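Side-chain contacts in ethanolamine utilization protein EutJ (PDB 3H1Q), which binds ATP, belongs to the actin-like ATPase superfamily and probably takes part in ethanolamine utilization: residues V31-G36 and Q75-L80; A82-E85 and E91-Q94. One frame throughout, in Å; residues are numbered along the deposited sequence.

Interaction 1 of 2, residues V31-G36 and Q75-L80; sequences VGVDLG and QIVREL. With ATP (adenosine-5'-triphosphate), chain C.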
loop_
_atom_site.group_PDB
_atom_site.type_symbol
_atom_site.label_atom_id
_atom_site.label_comp_id
_atom_site.label_asym_id
_atom_site.label_seq_id
_atom_site.Cartn_x
_atom_site.Cartn_y
_atom_site.Cartn_z
ATOM N N VAL A 31 11.741 -10.100 5.216
ATOM C CA VAL A 31 10.301 -10.230 5.263
ATOM C C VAL A 31 9.672 -8.942 5.783
ATOM O O VAL A 31 10.241 -8.242 6.634
ATOM C CB VAL A 31 9.866 -11.411 6.135
ATOM C CG1 VAL A 31 8.388 -11.684 5.957
ATOM C CG2 VAL A 31 10.651 -12.657 5.776
ATOM N N GLY A 32 8.505 -8.618 5.241
ATOM C CA GLY A 32 7.828 -7.419 5.617
ATOM C C GLY A 32 6.367 -7.730 5.668
ATOM O O GLY A 32 5.831 -8.427 4.803
ATOM N N VAL A 33 5.720 -7.248 6.716
ATOM C CA VAL A 33 4.294 -7.353 6.771
ATOM C C VAL A 33 3.725 -5.944 6.730
ATOM O O VAL A 33 4.237 -5.038 7.408
ATOM C CB VAL A 33 3.850 -8.108 8.013
ATOM C CG1 VAL A 33 2.300 -8.210 8.071
ATOM C CG2 VAL A 33 4.485 -9.490 8.023
ATOM N N ASP A 34 2.707 -5.766 5.887
ATOM C CA ASP A 34 1.998 -4.515 5.772
ATOM C C ASP A 34 0.601 -4.684 6.306
ATOM O O ASP A 34 -0.240 -5.382 5.701
ATOM C CB ASP A 34 1.938 -4.067 4.318
ATOM C CG ASP A 34 1.268 -2.689 4.149
ATOM O OD1 ASP A 34 2.026 -1.683 4.122
ATOM O OD2 ASP A 34 -0.005 -2.599 4.052
ATOM N N LEU A 35 0.344 -4.041 7.440
ATOM C CA LEU A 35 -1.002 -4.064 8.003
ATOM C C LEU A 35 -1.863 -2.960 7.360
ATOM O O LEU A 35 -1.343 -1.916 6.945
ATOM C CB LEU A 35 -0.953 -4.001 9.532
ATOM C CG LEU A 35 -0.207 -5.182 10.184
ATOM C CD1 LEU A 35 -0.174 -5.061 11.685
ATOM C CD2 LEU A 35 -0.823 -6.525 9.784
ATOM N N GLY A 36 -3.161 -3.183 7.203
ATOM C CA GLY A 36 -3.911 -2.236 6.396
ATOM C C GLY A 36 -5.414 -2.288 6.499
ATOM O O GLY A 36 -6.030 -3.259 7.010
ATOM N N GLN A 75 -4.456 -14.485 12.768
ATOM C CA GLN A 75 -4.945 -15.508 11.847
ATOM C C GLN A 75 -4.482 -15.285 10.402
ATOM O O GLN A 75 -3.950 -16.228 9.776
ATOM C CB GLN A 75 -6.461 -15.571 11.865
ATOM C CG GLN A 75 -7.045 -16.706 12.668
ATOM C CD GLN A 75 -8.146 -16.209 13.604
ATOM O OE1 GLN A 75 -7.905 -15.333 14.443
ATOM N NE2 GLN A 75 -9.360 -16.749 13.454
ATOM N N ILE A 76 -4.702 -14.059 9.880
ATOM C CA ILE A 76 -4.315 -13.682 8.500
ATOM C C ILE A 76 -2.796 -13.754 8.337
ATOM O O ILE A 76 -2.300 -14.513 7.496
ATOM C CB ILE A 76 -4.852 -12.272 8.042
ATOM C CG1 ILE A 76 -6.391 -12.175 8.103
ATOM C CG2 ILE A 76 -4.332 -11.910 6.634
ATOM C CD1 ILE A 76 -7.128 -13.186 7.232
ATOM N N VAL A 77 -2.045 -13.006 9.136
ATOM C CA VAL A 77 -0.597 -13.127 9.020
ATOM C C VAL A 77 -0.166 -14.589 9.110
ATOM O O VAL A 77 0.615 -15.070 8.289
ATOM C CB VAL A 77 0.121 -12.346 10.069
ATOM C CG1 VAL A 77 1.624 -12.583 9.973
ATOM C CG2 VAL A 77 -0.237 -10.892 9.912
ATOM N N ARG A 78 -0.697 -15.316 10.093
ATOM C CA ARG A 78 -0.367 -16.727 10.189
ATOM C C ARG A 78 -0.657 -17.456 8.893
ATOM O O ARG A 78 0.210 -18.164 8.396
ATOM C CB ARG A 78 -1.014 -17.377 11.395
ATOM C CG ARG A 78 -0.166 -17.121 12.599
ATOM C CD ARG A 78 -0.744 -17.684 13.863
ATOM N NE ARG A 78 -0.986 -19.122 13.776
ATOM C CZ ARG A 78 -0.164 -20.056 14.232
ATOM N NH1 ARG A 78 0.989 -19.716 14.811
ATOM N NH2 ARG A 78 -0.496 -21.338 14.091
ATOM N N GLU A 79 -1.838 -17.259 8.311
ATOM C CA GLU A 79 -2.187 -18.050 7.125
ATOM C C GLU A 79 -1.308 -17.687 5.902
ATOM O O GLU A 79 -0.962 -18.558 5.081
ATOM C CB GLU A 79 -3.705 -18.043 6.837
ATOM C CG GLU A 79 -4.272 -16.845 6.076
ATOM C CD GLU A 79 -5.795 -16.602 6.370
ATOM O OE1 GLU A 79 -6.179 -16.335 7.561
ATOM O OE2 GLU A 79 -6.607 -16.667 5.396
ATOM N N LEU A 80 -0.915 -16.409 5.838
ATOM C CA LEU A 80 -0.016 -15.913 4.814
ATOM C C LEU A 80 1.361 -16.536 4.984
ATOM O O LEU A 80 1.860 -17.177 4.045
ATOM C CB LEU A 80 0.071 -14.385 4.839
ATOM C CG LEU A 80 -1.226 -13.605 4.632
ATOM C CD1 LEU A 80 -0.922 -12.155 4.670
ATOM C CD2 LEU A 80 -1.949 -13.960 3.333
HETATM P PG ATP C . -2.189 0.651 2.944
HETATM O O1G ATP C . -1.792 -0.587 2.152
HETATM O O2G ATP C . -2.308 1.895 2.107
HETATM O O3G ATP C . -1.289 0.922 4.143
HETATM P PB ATP C . -4.659 -0.635 2.690
HETATM O O1B ATP C . -6.056 -0.644 3.207
HETATM O O2B ATP C . -3.986 -1.977 2.590
HETATM O O3B ATP C . -3.709 0.417 3.443
HETATM P PA ATP C . -4.156 -0.350 -0.211
HETATM O O1A ATP C . -3.747 -1.794 -0.233
HETATM O O2A ATP C . -3.114 0.695 -0.521
HETATM O O3A ATP C . -4.744 0.077 1.239
HETATM O "O5'" ATP C . -5.473 -0.152 -1.103
HETATM C "C5'" ATP C . -6.705 -0.823 -0.906
HETATM C "C4'" ATP C . -7.655 -0.116 -1.850
HETATM O "O4'" ATP C . -7.152 -0.222 -3.185
HETATM C "C3'" ATP C . -9.016 -0.772 -1.862
HETATM O "O3'" ATP C . -10.055 0.208 -1.779
HETATM C "C2'" ATP C . -9.131 -1.406 -3.223
HETATM O "O2'" ATP C . -10.469 -1.366 -3.704
HETATM C "C1'" ATP C . -8.188 -0.593 -4.092
HETATM N N9 ATP C . -7.893 -1.471 -5.275
HETATM C C8 ATP C . -7.254 -2.661 -5.299
HETATM N N7 ATP C . -7.254 -3.212 -6.544
HETATM C C5 ATP C . -7.921 -2.378 -7.362
HETATM C C6 ATP C . -8.292 -2.329 -8.803
HETATM N N6 ATP C . -7.940 -3.312 -9.663
HETATM N N1 ATP C . -8.999 -1.256 -9.244
HETATM C C2 ATP C . -9.375 -0.246 -8.439
HETATM N N3 ATP C . -9.063 -0.216 -7.126
HETATM C C4 ATP C . -8.352 -1.235 -6.526
#

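Interaction 2 of 2, residues A82-E85 and E91-Q94; sequences AKVE and ELFQ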
loop_
_atom_site.group_PDB
_atom_site.type_symbol
_atom_site.label_atom_id
_atom_site.label_comp_id
_atom_site.label_asym_id
_atom_site.label_seq_id
_atom_site.Cartn_x
_atom_site.Cartn_y
_atom_site.Cartn_z
ATOM N N ALA A 82 2.205 -19.141 6.232
ATOM C CA ALA A 82 2.209 -20.550 5.916
ATOM C C ALA A 82 2.115 -20.764 4.436
ATOM O O ALA A 82 2.709 -21.687 3.915
ATOM C CB ALA A 82 1.096 -21.249 6.611
ATOM N N LYS A 83 1.358 -19.922 3.747
ATOM C CA LYS A 83 1.197 -20.116 2.313
ATOM C C LYS A 83 2.547 -19.944 1.674
ATOM O O LYS A 83 2.995 -20.788 0.892
ATOM C CB LYS A 83 0.225 -19.115 1.692
ATOM C CG LYS A 83 0.135 -19.292 0.170
ATOM C CD LYS A 83 -1.210 -18.936 -0.455
ATOM C CE LYS A 83 -1.562 -17.496 -0.208
ATOM N NZ LYS A 83 -2.869 -17.140 -0.841
ATOM N N VAL A 84 3.184 -18.834 2.033
ATOM C CA VAL A 84 4.455 -18.461 1.464
ATOM C C VAL A 84 5.447 -19.541 1.833
ATOM O O VAL A 84 6.228 -19.993 0.986
ATOM C CB VAL A 84 4.884 -17.064 1.942
ATOM C CG1 VAL A 84 6.388 -16.871 1.823
ATOM C CG2 VAL A 84 4.131 -16.011 1.150
ATOM N N GLU A 85 5.382 -20.007 3.076
ATOM C CA GLU A 85 6.268 -21.079 3.484
ATOM C C GLU A 85 6.104 -22.391 2.720
ATOM O O GLU A 85 7.084 -23.026 2.440
ATOM C CB GLU A 85 6.223 -21.285 4.981
ATOM C CG GLU A 85 7.057 -20.260 5.697
ATOM C CD GLU A 85 6.865 -20.277 7.200
ATOM O OE1 GLU A 85 6.065 -21.092 7.711
ATOM O OE2 GLU A 85 7.520 -19.461 7.877
ATOM N N GLU A 91 11.344 -21.902 5.930
ATOM C CA GLU A 91 10.466 -21.113 6.777
ATOM C C GLU A 91 11.069 -19.753 7.186
ATOM O O GLU A 91 12.280 -19.545 7.129
ATOM C CB GLU A 91 9.974 -21.920 7.976
ATOM C CG GLU A 91 10.994 -22.118 9.058
ATOM C CD GLU A 91 10.359 -22.569 10.371
ATOM O OE1 GLU A 91 9.666 -23.613 10.376
ATOM O OE2 GLU A 91 10.548 -21.884 11.403
ATOM N N LEU A 92 10.195 -18.838 7.584
ATOM C CA LEU A 92 10.569 -17.482 7.923
ATOM C C LEU A 92 10.514 -17.278 9.419
ATOM O O LEU A 92 9.619 -17.778 10.107
ATOM C CB LEU A 92 9.598 -16.515 7.268
ATOM C CG LEU A 92 9.099 -16.909 5.889
ATOM C CD1 LEU A 92 7.756 -16.313 5.694
ATOM C CD2 LEU A 92 10.036 -16.405 4.850
ATOM N N PHE A 93 11.462 -16.501 9.908
ATOM C CA PHE A 93 11.610 -16.297 11.319
ATOM C C PHE A 93 11.301 -14.885 11.758
ATOM O O PHE A 93 10.933 -14.687 12.910
ATOM C CB PHE A 93 13.010 -16.711 11.733
ATOM C CG PHE A 93 13.297 -18.129 11.414
ATOM C CD1 PHE A 93 12.858 -19.155 12.278
ATOM C CD2 PHE A 93 13.952 -18.472 10.224
ATOM C CE1 PHE A 93 13.110 -20.501 11.980
ATOM C CE2 PHE A 93 14.211 -19.812 9.906
ATOM C CZ PHE A 93 13.788 -20.831 10.783
ATOM N N GLN A 94 11.431 -13.910 10.859
ATOM C CA GLN A 94 11.316 -12.510 11.259
ATOM C C GLN A 94 10.883 -11.597 10.144
ATOM O O GLN A 94 11.111 -11.887 8.977
ATOM C CB GLN A 94 12.643 -12.004 11.795
ATOM C CG GLN A 94 13.686 -11.954 10.755
ATOM C CD GLN A 94 14.983 -12.418 11.277
ATOM O OE1 GLN A 94 15.347 -13.577 11.097
ATOM N NE2 GLN A 94 15.692 -11.541 11.964
HETATM O O HOH W 1 6.381 -23.492 9.886
#

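Interaction 1 of 2, residues V31-G36 and Q75-L80
Val33, on strand 30-34, and Val77, on helix 70-87, meet methyl to methyl: CG1 of Val33 lies 4.1 Å from CG2 of Val77, and the two short side chains slant across each other. Both residues direct their side chains at the opposite segment. In Val33 the touching branch, CG1, is the one anti to the backbone N (chi1 180°), beside the carbonyl carbon; in Val77 it is CG2, the branch beside the backbone N. The same Val77 methyl takes a second, looser neighbour, since CD2 of Leu35 comes to 4.4 Å from CG2 of Val77. Leu35 reaches it only by length: its side chain starts off along the interface, and with CD1 anti to CA (chi2 179°), the other branch, CD2, is the one turned to the helix. No hydrogen bond crosses the contact, which suits compact branched aliphatic residues in a buried layer. Leu42 and Ala95, on the two flanking strands, also touch Val33.

Alternation along the strand sends Asp34 to the opposite face, where its carboxylate OD2 stands 3.3 Å from O1G of the ATP. Gly36 also borders the nucleotide, and a side chain there would probably run into a beta-phosphate oxygen. A helix packed on one face of a sheet, with the first strand running into a glycine-bearing phosphate loop, is characteristic of the actin-like ATPase fold.

Interaction 2 of 2, residues A82-E85 and E91-Q94
Glu85 reaches from helix 70-87 to the main chain at Leu92. The polar part centres on its carboxylate: Leu92 N donates to Glu85 OE2 at 2.8 Å, with a nearly straight N-H...O angle of 175°. The amide meets the anti side of that oxygen, 34° out of the carboxylate plane. The extended glutamate chain (chi2 170°) gives the group the reach it needs. Lys81 forms a salt bridge with the same OE2 and also a hydrogen bond to Leu92 O, so one lysine ties the acid and the loop backbone together. Losing this carboxylate to an alanine would probably leave the Leu92 amide without its acceptor and Lys81 without this counter-charge.

A water donates to Glu85 OE1 and, weakly, to Glu91 OE1. The two acidic oxygens stay 5.1 Å apart, Glu85 OE1 to Glu91 OE1, and their like charges are likely to be eased by that water and by Lys81.

The apolar contacts lie beside these bonds. Glu85 CG sits 3.7 Å from Glu91 CA, and Leu92 CG rests 3.9 Å from Glu85 CG, so the glutamate's methylenes are used as well as its charge. Deeper in, Val84 CG1 meets Leu92 CD1 at 4.1 Å, the side chains crossing at about a right angle.

The contact thus joins the last turns of helix 70-87 to the loop leading into strand 94-98; beneath it Val84 and Leu92 both pack on Val44 of strand 39-45, and Val84 also meets Ala53 and Ala55 of strand 51-58.

Overall arrangement
Along the chain, both segments of interaction 1 precede those of interaction 2, and their centres lie 10 Å apart on the same side of the molecule. Both use helix 70-87: residues 75-80 pack on strand 30-34, the middle strand of the five-stranded sheet, while residues 82-85 meet the loop that leads into its parallel neighbour, strand 94-98. The two touch directly, Val31 CG2 lying 3.9 Å from Leu92 CD2, so the apolar packing of one runs on into the other. Interaction 1 is buried and its strand leads to the ATP phosphates; interaction 2 is partly exposed and lies away from the ATP site, at the far end of the same helix-sheet packing.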